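Local coordinates for protein SaTIE-TED (PDB 6FX6) that forms the thioester domain of an LPXTG-anchored surface protein and probably attaches covalently to host targets through an internal thioester bond, at residues A4-V10 with I56-G62; H142-I148 with W232-I238; N161-V166 with I179-L184. One frame throughout, in Å; residues are numbered along the deposited sequence.

Interaction 1. Residues A4-V10 with I56-G62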
loop_
_atom_site.group_PDB
_atom_site.type_symbol
_atom_site.label_atom_id
_atom_site.label_comp_id
_atom_site.label_asym_id
_atom_site.label_seq_id
_atom_site.Cartn_x
_atom_site.Cartn_y
_atom_site.Cartn_z
ATOM N N ALA A 4 15.853 12.541 8.017
ATOM C CA ALA A 4 16.012 11.904 9.362
ATOM C C ALA A 4 15.110 12.568 10.410
ATOM O O ALA A 4 14.239 11.912 10.991
ATOM C CB ALA A 4 17.471 11.946 9.800
ATOM N N GLN A 5 15.324 13.867 10.635
ATOM C CA GLN A 5 14.518 14.662 11.566
ATOM C C GLN A 5 13.412 15.359 10.768
ATOM O O GLN A 5 13.708 16.110 9.836
ATOM C CB GLN A 5 15.375 15.718 12.289
ATOM C CG GLN A 5 16.713 15.239 12.859
ATOM C CD GLN A 5 16.594 14.377 14.109
ATOM O OE1 GLN A 5 15.505 13.973 14.516
ATOM N NE2 GLN A 5 17.736 14.091 14.724
ATOM N N GLN A 6 12.153 15.103 11.118
ATOM C CA GLN A 6 11.010 15.670 10.388
ATOM C C GLN A 6 9.937 16.212 11.334
ATOM O O GLN A 6 9.628 15.599 12.360
ATOM C CB GLN A 6 10.382 14.618 9.465
ATOM C CG GLN A 6 11.314 14.024 8.412
ATOM C CD GLN A 6 11.806 15.029 7.380
ATOM O OE1 GLN A 6 11.195 16.073 7.159
ATOM N NE2 GLN A 6 12.920 14.707 6.736
ATOM N N LYS A 7 9.367 17.356 10.960
ATOM C CA LYS A 7 8.293 17.993 11.713
ATOM C C LYS A 7 6.963 17.331 11.349
ATOM O O LYS A 7 6.705 17.072 10.175
ATOM C CB LYS A 7 8.247 19.487 11.382
ATOM C CG LYS A 7 7.548 20.349 12.425
ATOM C CD LYS A 7 7.733 21.836 12.144
ATOM C CE LYS A 7 9.107 22.337 12.577
ATOM N NZ LYS A 7 9.384 23.713 12.082
ATOM N N LEU A 8 6.135 17.049 12.352
ATOM C CA LEU A 8 4.787 16.515 12.115
ATOM C C LEU A 8 3.838 17.668 11.808
ATOM O O LEU A 8 3.634 18.549 12.652
ATOM C CB LEU A 8 4.280 15.730 13.329
ATOM C CG LEU A 8 2.878 15.113 13.257
ATOM C CD1 LEU A 8 2.766 14.163 12.078
ATOM C CD2 LEU A 8 2.549 14.394 14.553
ATOM N N ASP A 9 3.283 17.659 10.598
ATOM C CA ASP A 9 2.268 18.621 10.180
ATOM C C ASP A 9 0.897 17.956 10.204
ATOM O O ASP A 9 0.788 16.732 10.277
ATOM C CB ASP A 9 2.563 19.147 8.772
ATOM C CG ASP A 9 3.912 19.853 8.672
ATOM O OD1 ASP A 9 4.333 20.519 9.643
ATOM O OD2 ASP A 9 4.550 19.752 7.605
ATOM N N VAL A 10 -0.142 18.779 10.139
ATOM C CA VAL A 10 -1.516 18.310 10.245
ATOM C C VAL A 10 -2.448 19.185 9.417
ATOM O O VAL A 10 -2.162 20.356 9.190
ATOM C CB VAL A 10 -1.986 18.310 11.724
ATOM C CG1 VAL A 10 -2.080 19.725 12.284
ATOM C CG2 VAL A 10 -3.318 17.585 11.881
ATOM N N ILE A 56 1.817 17.363 17.519
ATOM C CA ILE A 56 1.733 18.225 16.337
ATOM C C ILE A 56 2.745 19.364 16.439
ATOM O O ILE A 56 2.888 19.977 17.491
ATOM C CB ILE A 56 0.314 18.842 16.164
ATOM C CG1 ILE A 56 -0.753 17.759 15.930
ATOM C CG2 ILE A 56 0.285 19.876 15.033
ATOM C CD1 ILE A 56 -0.471 16.828 14.778
ATOM N N GLY A 57 3.448 19.621 15.336
ATOM C CA GLY A 57 4.424 20.703 15.250
ATOM C C GLY A 57 5.803 20.391 15.807
ATOM O O GLY A 57 6.702 21.230 15.716
ATOM N N ALA A 58 5.981 19.194 16.370
ATOM C CA ALA A 58 7.236 18.811 17.014
ATOM C C ALA A 58 8.105 18.013 16.054
ATOM O O ALA A 58 7.601 17.336 15.152
ATOM C CB ALA A 58 6.965 17.995 18.270
ATOM N N VAL A 59 9.412 18.088 16.288
ATOM C CA VAL A 59 10.406 17.362 15.510
ATOM C C VAL A 59 10.396 15.893 15.946
ATOM O O VAL A 59 10.580 15.594 17.125
ATOM C CB VAL A 59 11.821 17.959 15.716
ATOM C CG1 VAL A 59 12.879 17.143 14.975
ATOM C CG2 VAL A 59 11.852 19.418 15.271
ATOM N N HIS A 60 10.162 14.994 14.993
ATOM C CA HIS A 60 10.185 13.548 15.227
ATOM C C HIS A 60 11.434 12.951 14.602
ATOM O O HIS A 60 12.037 13.554 13.712
ATOM C CB HIS A 60 8.952 12.878 14.609
ATOM C CG HIS A 60 7.659 13.278 15.246
ATOM N ND1 HIS A 60 7.269 14.594 15.375
ATOM C CD2 HIS A 60 6.656 12.535 15.773
ATOM C CE1 HIS A 60 6.087 14.644 15.962
ATOM N NE2 HIS A 60 5.689 13.408 16.208
ATOM N N THR A 61 11.816 11.766 15.068
ATOM C CA THR A 61 12.945 11.041 14.497
ATOM C C THR A 61 12.405 9.844 13.717
ATOM O O THR A 61 11.659 9.027 14.266
ATOM C CB THR A 61 13.957 10.587 15.573
ATOM O OG1 THR A 61 13.522 9.369 16.190
ATOM C CG2 THR A 61 14.138 11.668 16.639
ATOM N N GLY A 62 12.784 9.760 12.443
ATOM C CA GLY A 62 12.372 8.671 11.565
ATOM C C GLY A 62 13.249 7.444 11.720
ATOM O O GLY A 62 14.471 7.532 11.606
#

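Interaction 2. Residues H142-I148 with W232-I238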
loop_
_atom_site.group_PDB
_atom_site.type_symbol
_atom_site.label_atom_id
_atom_site.label_comp_id
_atom_site.label_asym_id
_atom_site.label_seq_id
_atom_site.Cartn_x
_atom_site.Cartn_y
_atom_site.Cartn_z
ATOM N N HIS A 142 3.122 -16.904 -13.390
ATOM C CA HIS A 142 4.004 -16.420 -12.321
ATOM C C HIS A 142 5.085 -17.442 -11.975
ATOM O O HIS A 142 4.790 -18.612 -11.773
ATOM C CB HIS A 142 3.174 -16.095 -11.075
ATOM C CG HIS A 142 3.956 -15.490 -9.954
ATOM N ND1 HIS A 142 4.800 -14.420 -10.135
ATOM C CD2 HIS A 142 3.992 -15.780 -8.633
ATOM C CE1 HIS A 142 5.333 -14.079 -8.974
ATOM N NE2 HIS A 142 4.862 -14.892 -8.047
ATOM N N LYS A 143 6.329 -16.974 -11.936
ATOM C CA LYS A 143 7.529 -17.793 -11.684
ATOM C C LYS A 143 7.929 -18.782 -12.793
ATOM O O LYS A 143 8.896 -19.516 -12.613
ATOM C CB LYS A 143 7.447 -18.569 -10.357
ATOM C CG LYS A 143 7.068 -17.769 -9.127
ATOM C CD LYS A 143 7.223 -18.646 -7.893
ATOM C CE LYS A 143 6.452 -18.122 -6.698
ATOM N NZ LYS A 143 6.372 -19.151 -5.621
ATOM N N GLN A 144 7.222 -18.807 -13.923
ATOM C CA GLN A 144 7.512 -19.783 -14.974
ATOM C C GLN A 144 8.651 -19.304 -15.876
ATOM O O GLN A 144 8.948 -18.102 -15.954
ATOM C CB GLN A 144 6.258 -20.103 -15.796
ATOM C CG GLN A 144 5.195 -20.837 -14.985
ATOM C CD GLN A 144 4.053 -21.391 -15.824
ATOM O OE1 GLN A 144 3.651 -20.803 -16.833
ATOM N NE2 GLN A 144 3.514 -22.530 -15.399
ATOM N N LYS A 145 9.291 -20.275 -16.524
ATOM C CA LYS A 145 10.312 -20.044 -17.531
ATOM C C LYS A 145 9.744 -20.483 -18.867
ATOM O O LYS A 145 9.258 -21.605 -18.988
ATOM C CB LYS A 145 11.568 -20.856 -17.221
ATOM C CG LYS A 145 12.300 -20.422 -15.961
ATOM C CD LYS A 145 13.508 -21.310 -15.698
ATOM C CE LYS A 145 14.182 -20.990 -14.369
ATOM N NZ LYS A 145 14.957 -19.718 -14.415
ATOM N N LYS A 146 9.800 -19.598 -19.861
ATOM C CA LYS A 146 9.241 -19.860 -21.188
ATOM C C LYS A 146 10.311 -19.610 -22.240
ATOM O O LYS A 146 10.978 -18.580 -22.177
ATOM C CB LYS A 146 8.081 -18.912 -21.471
ATOM C CG LYS A 146 6.951 -18.927 -20.454
ATOM C CD LYS A 146 6.051 -20.138 -20.603
ATOM C CE LYS A 146 4.706 -19.884 -19.941
ATOM N NZ LYS A 146 3.950 -21.146 -19.743
ATOM N N PRO A 147 10.479 -20.535 -23.211
ATOM C CA PRO A 147 11.407 -20.271 -24.309
ATOM C C PRO A 147 10.821 -19.287 -25.320
ATOM O O PRO A 147 9.615 -19.287 -25.557
ATOM C CB PRO A 147 11.587 -21.646 -24.950
ATOM C CG PRO A 147 10.290 -22.330 -24.701
ATOM C CD PRO A 147 9.842 -21.860 -23.347
ATOM N N ILE A 148 11.680 -18.453 -25.893
ATOM C CA ILE A 148 11.282 -17.511 -26.938
ATOM C C ILE A 148 12.472 -17.276 -27.875
ATOM O O ILE A 148 13.594 -17.059 -27.413
ATOM C CB ILE A 148 10.748 -16.182 -26.334
ATOM C CG1 ILE A 148 10.090 -15.315 -27.415
ATOM C CG2 ILE A 148 11.846 -15.405 -25.605
ATOM C CD1 ILE A 148 9.399 -14.085 -26.876
ATOM N N TRP A 232 5.890 -12.295 -12.180
ATOM C CA TRP A 232 7.059 -12.306 -13.050
ATOM C C TRP A 232 7.198 -13.581 -13.864
ATOM O O TRP A 232 6.732 -14.662 -13.481
ATOM C CB TRP A 232 8.353 -12.009 -12.271
ATOM C CG TRP A 232 8.717 -12.983 -11.186
ATOM C CD1 TRP A 232 8.458 -12.850 -9.854
ATOM C CD2 TRP A 232 9.444 -14.213 -11.330
ATOM N NE1 TRP A 232 8.957 -13.921 -9.160
ATOM C CE2 TRP A 232 9.566 -14.776 -10.038
ATOM C CE3 TRP A 232 9.992 -14.899 -12.421
ATOM C CZ2 TRP A 232 10.221 -15.998 -9.806
ATOM C CZ3 TRP A 232 10.646 -16.122 -12.191
ATOM C CH2 TRP A 232 10.756 -16.651 -10.890
ATOM N N LEU A 233 7.878 -13.416 -14.991
ATOM C CA LEU A 233 8.052 -14.451 -15.992
ATOM C C LEU A 233 9.456 -14.319 -16.549
ATOM O O LEU A 233 9.869 -13.214 -16.936
ATOM C CB LEU A 233 7.012 -14.236 -17.089
ATOM C CG LEU A 233 7.021 -15.078 -18.366
ATOM C CD1 LEU A 233 5.603 -15.250 -18.889
ATOM C CD2 LEU A 233 7.892 -14.460 -19.443
ATOM N N THR A 234 10.187 -15.434 -16.598
ATOM C CA THR A 234 11.546 -15.443 -17.128
ATOM C C THR A 234 11.544 -16.031 -18.530
ATOM O O THR A 234 11.102 -17.159 -18.729
ATOM C CB THR A 234 12.502 -16.225 -16.207
ATOM O OG1 THR A 234 12.547 -15.580 -14.930
ATOM C CG2 THR A 234 13.926 -16.271 -16.783
ATOM N N LEU A 235 12.030 -15.257 -19.498
ATOM C CA LEU A 235 12.179 -15.734 -20.870
ATOM C C LEU A 235 13.543 -16.378 -21.054
ATOM O O LEU A 235 14.547 -15.807 -20.645
ATOM C CB LEU A 235 12.062 -14.580 -21.851
ATOM C CG LEU A 235 10.798 -13.722 -21.796
ATOM C CD1 LEU A 235 10.977 -12.477 -22.655
ATOM C CD2 LEU A 235 9.579 -14.509 -22.242
ATOM N N GLN A 236 13.571 -17.561 -21.663
ATOM C CA GLN A 236 14.815 -18.206 -22.066
ATOM C C GLN A 236 15.030 -17.830 -23.532
ATOM O O GLN A 236 14.383 -18.383 -24.424
ATOM C CB GLN A 236 14.729 -19.722 -21.885
ATOM C CG GLN A 236 14.528 -20.171 -20.442
ATOM C CD GLN A 236 14.307 -21.675 -20.298
ATOM O OE1 GLN A 236 13.785 -22.338 -21.200
ATOM N NE2 GLN A 236 14.695 -22.219 -19.146
ATOM N N VAL A 237 15.927 -16.873 -23.770
ATOM C CA VAL A 237 16.060 -16.248 -25.086
ATOM C C VAL A 237 16.955 -17.127 -25.959
ATOM O O VAL A 237 18.128 -17.314 -25.646
ATOM C CB VAL A 237 16.624 -14.812 -24.993
ATOM C CG1 VAL A 237 16.566 -14.121 -26.351
ATOM C CG2 VAL A 237 15.845 -14.001 -23.958
ATOM N N ILE A 238 16.382 -17.661 -27.038
ATOM C CA ILE A 238 17.078 -18.584 -27.942
ATOM C C ILE A 238 17.725 -17.779 -29.065
ATOM O O ILE A 238 17.028 -17.134 -29.846
ATOM C CB ILE A 238 16.110 -19.641 -28.525
ATOM C CG1 ILE A 238 15.551 -20.516 -27.395
ATOM C CG2 ILE A 238 16.814 -20.512 -29.569
ATOM C CD1 ILE A 238 14.330 -21.321 -27.783
HETATM O O HOH W 1 13.929 -16.763 -13.002
#

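Interaction 3. Residues N161-V166 with I179-L184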
loop_
_atom_site.group_PDB
_atom_site.type_symbol
_atom_site.label_atom_id
_atom_site.label_comp_id
_atom_site.label_asym_id
_atom_site.label_seq_id
_atom_site.Cartn_x
_atom_site.Cartn_y
_atom_site.Cartn_z
ATOM N N ASN A 161 -6.657 -13.883 -14.790
ATOM C CA ASN A 161 -7.408 -12.633 -14.990
ATOM C C ASN A 161 -6.936 -11.522 -14.020
ATOM O O ASN A 161 -7.742 -10.905 -13.310
ATOM C CB ASN A 161 -8.931 -12.918 -14.888
ATOM C CG ASN A 161 -9.806 -11.729 -15.294
ATOM O OD1 ASN A 161 -9.461 -10.948 -16.185
ATOM N ND2 ASN A 161 -10.952 -11.597 -14.633
ATOM N N THR A 162 -5.625 -11.282 -13.994
ATOM C CA THR A 162 -5.024 -10.285 -13.092
ATOM C C THR A 162 -4.310 -9.117 -13.777
ATOM O O THR A 162 -3.891 -8.187 -13.091
ATOM C CB THR A 162 -3.987 -10.928 -12.138
ATOM O OG1 THR A 162 -2.884 -11.432 -12.900
ATOM C CG2 THR A 162 -4.612 -12.054 -11.315
ATOM N N LEU A 163 -4.174 -9.131 -15.103
ATOM C CA LEU A 163 -3.303 -8.148 -15.766
ATOM C C LEU A 163 -3.835 -6.712 -15.772
ATOM O O LEU A 163 -3.041 -5.780 -15.889
ATOM C CB LEU A 163 -2.920 -8.608 -17.179
ATOM C CG LEU A 163 -2.186 -9.955 -17.271
ATOM C CD1 LEU A 163 -1.592 -10.149 -18.658
ATOM C CD2 LEU A 163 -1.095 -10.102 -16.212
ATOM N N SER A 164 -5.148 -6.531 -15.594
ATOM C CA SER A 164 -5.743 -5.188 -15.440
ATOM C C SER A 164 -5.310 -4.416 -14.173
ATOM O O SER A 164 -5.485 -3.203 -14.121
ATOM C CB SER A 164 -7.277 -5.259 -15.482
ATOM O OG SER A 164 -7.806 -5.752 -14.264
ATOM N N ASN A 165 -4.773 -5.114 -13.168
ATOM C CA ASN A 165 -4.220 -4.483 -11.948
ATOM C C ASN A 165 -2.742 -4.034 -12.067
ATOM O O ASN A 165 -2.202 -3.436 -11.129
ATOM C CB ASN A 165 -4.325 -5.449 -10.760
ATOM C CG ASN A 165 -5.752 -5.892 -10.482
ATOM O OD1 ASN A 165 -6.582 -5.103 -10.035
ATOM N ND2 ASN A 165 -6.036 -7.172 -10.731
ATOM N N VAL A 166 -2.094 -4.323 -13.197
ATOM C CA VAL A 166 -0.670 -4.019 -13.394
ATOM C C VAL A 166 -0.462 -2.517 -13.632
ATOM O O VAL A 166 -1.044 -1.936 -14.558
ATOM C CB VAL A 166 -0.081 -4.831 -14.575
ATOM C CG1 VAL A 166 1.354 -4.400 -14.888
ATOM C CG2 VAL A 166 -0.144 -6.319 -14.258
ATOM N N ILE A 179 1.075 -5.067 -22.229
ATOM C CA ILE A 179 -0.157 -5.753 -21.833
ATOM C C ILE A 179 -1.324 -5.316 -22.745
ATOM O O ILE A 179 -1.470 -4.136 -23.077
ATOM C CB ILE A 179 -0.462 -5.510 -20.330
ATOM C CG1 ILE A 179 0.553 -6.285 -19.475
ATOM C CG2 ILE A 179 -1.885 -5.936 -19.963
ATOM C CD1 ILE A 179 0.623 -5.870 -18.023
ATOM N N GLU A 180 -2.132 -6.291 -23.153
ATOM C CA GLU A 180 -3.363 -6.048 -23.902
ATOM C C GLU A 180 -4.422 -7.019 -23.359
ATOM O O GLU A 180 -4.388 -8.216 -23.653
ATOM C CB GLU A 180 -3.107 -6.239 -25.404
ATOM C CG GLU A 180 -4.104 -5.538 -26.312
ATOM C CD GLU A 180 -3.766 -5.651 -27.798
ATOM O OE1 GLU A 180 -4.556 -5.136 -28.621
ATOM O OE2 GLU A 180 -2.727 -6.248 -28.157
ATOM N N GLY A 181 -5.330 -6.505 -22.528
ATOM C CA GLY A 181 -6.323 -7.335 -21.843
ATOM C C GLY A 181 -5.669 -8.305 -20.865
ATOM O O GLY A 181 -5.006 -7.883 -19.913
ATOM N N ASN A 182 -5.837 -9.603 -21.113
ATOM C CA ASN A 182 -5.166 -10.647 -20.325
ATOM C C ASN A 182 -3.978 -11.291 -21.048
ATOM O O ASN A 182 -3.524 -12.364 -20.652
ATOM C CB ASN A 182 -6.188 -11.702 -19.872
ATOM C CG ASN A 182 -6.922 -11.289 -18.616
ATOM O OD1 ASN A 182 -6.317 -10.755 -17.682
ATOM N ND2 ASN A 182 -8.227 -11.539 -18.579
ATOM N N LYS A 183 -3.448 -10.609 -22.064
ATOM C CA LYS A 183 -2.314 -11.106 -22.833
ATOM C C LYS A 183 -1.071 -10.261 -22.539
ATOM O O LYS A 183 -1.142 -9.031 -22.515
ATOM C CB LYS A 183 -2.636 -11.074 -24.328
ATOM C CG LYS A 183 -3.965 -11.719 -24.689
ATOM C CD LYS A 183 -3.969 -12.250 -26.116
ATOM C CE LYS A 183 -5.307 -12.875 -26.483
ATOM N NZ LYS A 183 -5.193 -13.789 -27.655
ATOM N N LEU A 184 0.048 -10.937 -22.286
ATOM C CA LEU A 184 1.354 -10.301 -22.190
ATOM C C LEU A 184 2.028 -10.481 -23.543
ATOM O O LEU A 184 2.270 -11.615 -23.957
ATOM C CB LEU A 184 2.195 -10.935 -21.074
ATOM C CG LEU A 184 3.636 -10.417 -20.917
ATOM C CD1 LEU A 184 3.655 -8.942 -20.549
ATOM C CD2 LEU A 184 4.416 -11.237 -19.895
HETATM O O HOH W 2 -7.059 -8.710 -16.179
#

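Interaction 1. Residues A4-V10 with I56-G62
Q5, Q6 and K7 lie against T61, H60 and V59 as strongly twisted antiparallel neighbours, the N-to-C directions of strands 5-10 and 59-62 standing at 128°. This is one join in the large curled antiparallel sheet of the protein. Q6 and H60 make the hydrogen-bonded pair, with Q6 N giving to H60 O over 3.0 Å and H60 N returning to Q6 O over 2.8 Å. Q5 with T61 and K7 with V59 are the non-hydrogen-bonded pairs to either side. G62 N extends the pairing to A4 O, and at the other end G57 N donates to L8 O where the chain turns into the strand.

The face with Q5, K7, V59 and T61 is the more exposed one. Q5 and T61 run side by side there, and a bend at chi2 (-73°) brings Q5 OE1 to 3.4 Å from T61 CG2. K7 lays its CG against G57 O at 3.5 Å. On the side of Q6 and H60, apolar contacts follow beyond the paired residues. L8 crosses the H60 ring at a slant, its CB 3.4 Å from H60 CE1, while its CD2 branch meets I56 CD1 at 3.9 Å. That same I56 CD1 nestles against V10 CB, and V10 CG1 packs on I56 CG2 at 3.6 Å, the two side chains lying roughly at right angles. F38 of strand 30-40 covers L8 and I56, and Y212 of strand 210-213 touches both Q6 and H60.

The H60 ring is also held from within its own segment: ND1 donates to A58 O over 2.8 Å with the oxygen in the ring plane, although the N-H is bent to 136°. A58 O thus takes two donors, L8 N and H60 ND1, which reach it from opposite faces of its carbonyl plane.

Interaction 2. Residues H142-I148 with W232-I238
H142 and K143 pack against W232 at the start of a parallel strand pairing, which runs on from K145 beside T234 to I148 beside V237 in a four-stranded mixed sheet. The backbone alternates as parallel strands do: T234 bonds to Q144 O and K146 N, then Q236 to K146 O and I148 N.

The tight part is the aromatic corner. With chi1 at 62°, W232 folds its indole back over the 142-143 backbone, and K143 CA sits over the indole face, 3.5 Å from the centroid of the six-membered ring. H142 turns an edge toward the five-membered ring in a T-shaped stack, planes at 71° and centroids 4.7 Å apart. K143 CG fills the angle between the two rings, 3.7 Å from W232 CZ2 while also lying over the centre of the H142 ring. Further along, I148 CG2 packs on L235 CB at 3.8 Å, on the face turned to V186 and F156 of the three-stranded sheet.

The opposite face, with K145, T234, P147 and Q236, is looser. The K145 chain merely crosses Q236, its CD 3.8 Å from Q236 NE2. T234 OG1 shares a hydrogen bond with T197 OG1. A water lies 2.7 Å from T234 OG1, and K145 NZ makes a weak bond to it.

W232 N donates to H142 ND1 over 3.1 Å, straight (162°) and in the imidazole plane. As the acceptor, ND1 is probably the unprotonated nitrogen, consistent with a neutral ring carrying its proton on NE2.

Interaction 3. Residues N161-V166 with I179-L184
N161 and N182 meet through their side-chain amides, whose planes stand 81° apart, nearly perpendicular. N182 ND2 donates to N161 OD1 over 2.8 Å in an almost straight bond of 170°. The acceptor lies in the amide plane of N182, whereas the donor is tilted out of the carbonyl plane of N161. The other end of the N182 amide is occupied too: its OD1 takes a bond of 2.6 Å from a water, and that water accepts from S164 N, so both ends of the amide are tied to the 161-166 loop.

Next to this polar link, L163 packs on the type II' turn E180-K183 that closes a beta hairpin. L163 CB lies 3.5 Å from G181 O; with CG anti to the carbonyl carbon (chi1 -59°), the chain reaches on so that CD1 comes to 3.6 Å from N182 O. I179 serves both apolar neighbours, CG2 touching L163 CB at 4.0 Å and CD1 crossing V166 obliquely, 3.5 Å from V166 CG1.

The hairpin joins strands 175-180 and 183-188; N182 and L184 bond through their backbones to D158 and F156, and L200 of strand 195-201 packs on L163, V166 and L184.

Overall arrangement
Interaction 1 comes first along the chain and is complete before interaction 2 opens; interaction 3 is nested inside the loop that interaction 2 closes. Helices 72-87, 94-107 and 121-134 come between interaction 1 and the other two. Interaction 1 lies in the eight-stranded sheet, on the opposite side of the chain's centre from the others, with centres about 46 Å from interaction 2 and 41 Å from interaction 3. Those two are neighbours, about 17 Å between centres: one joins strands of the four-stranded sheet, the other packs a loop against the hairpin of the three-stranded sheet that faces it. The molecule is thus elongated, with a sheet-and-helix part and a separate all-beta part.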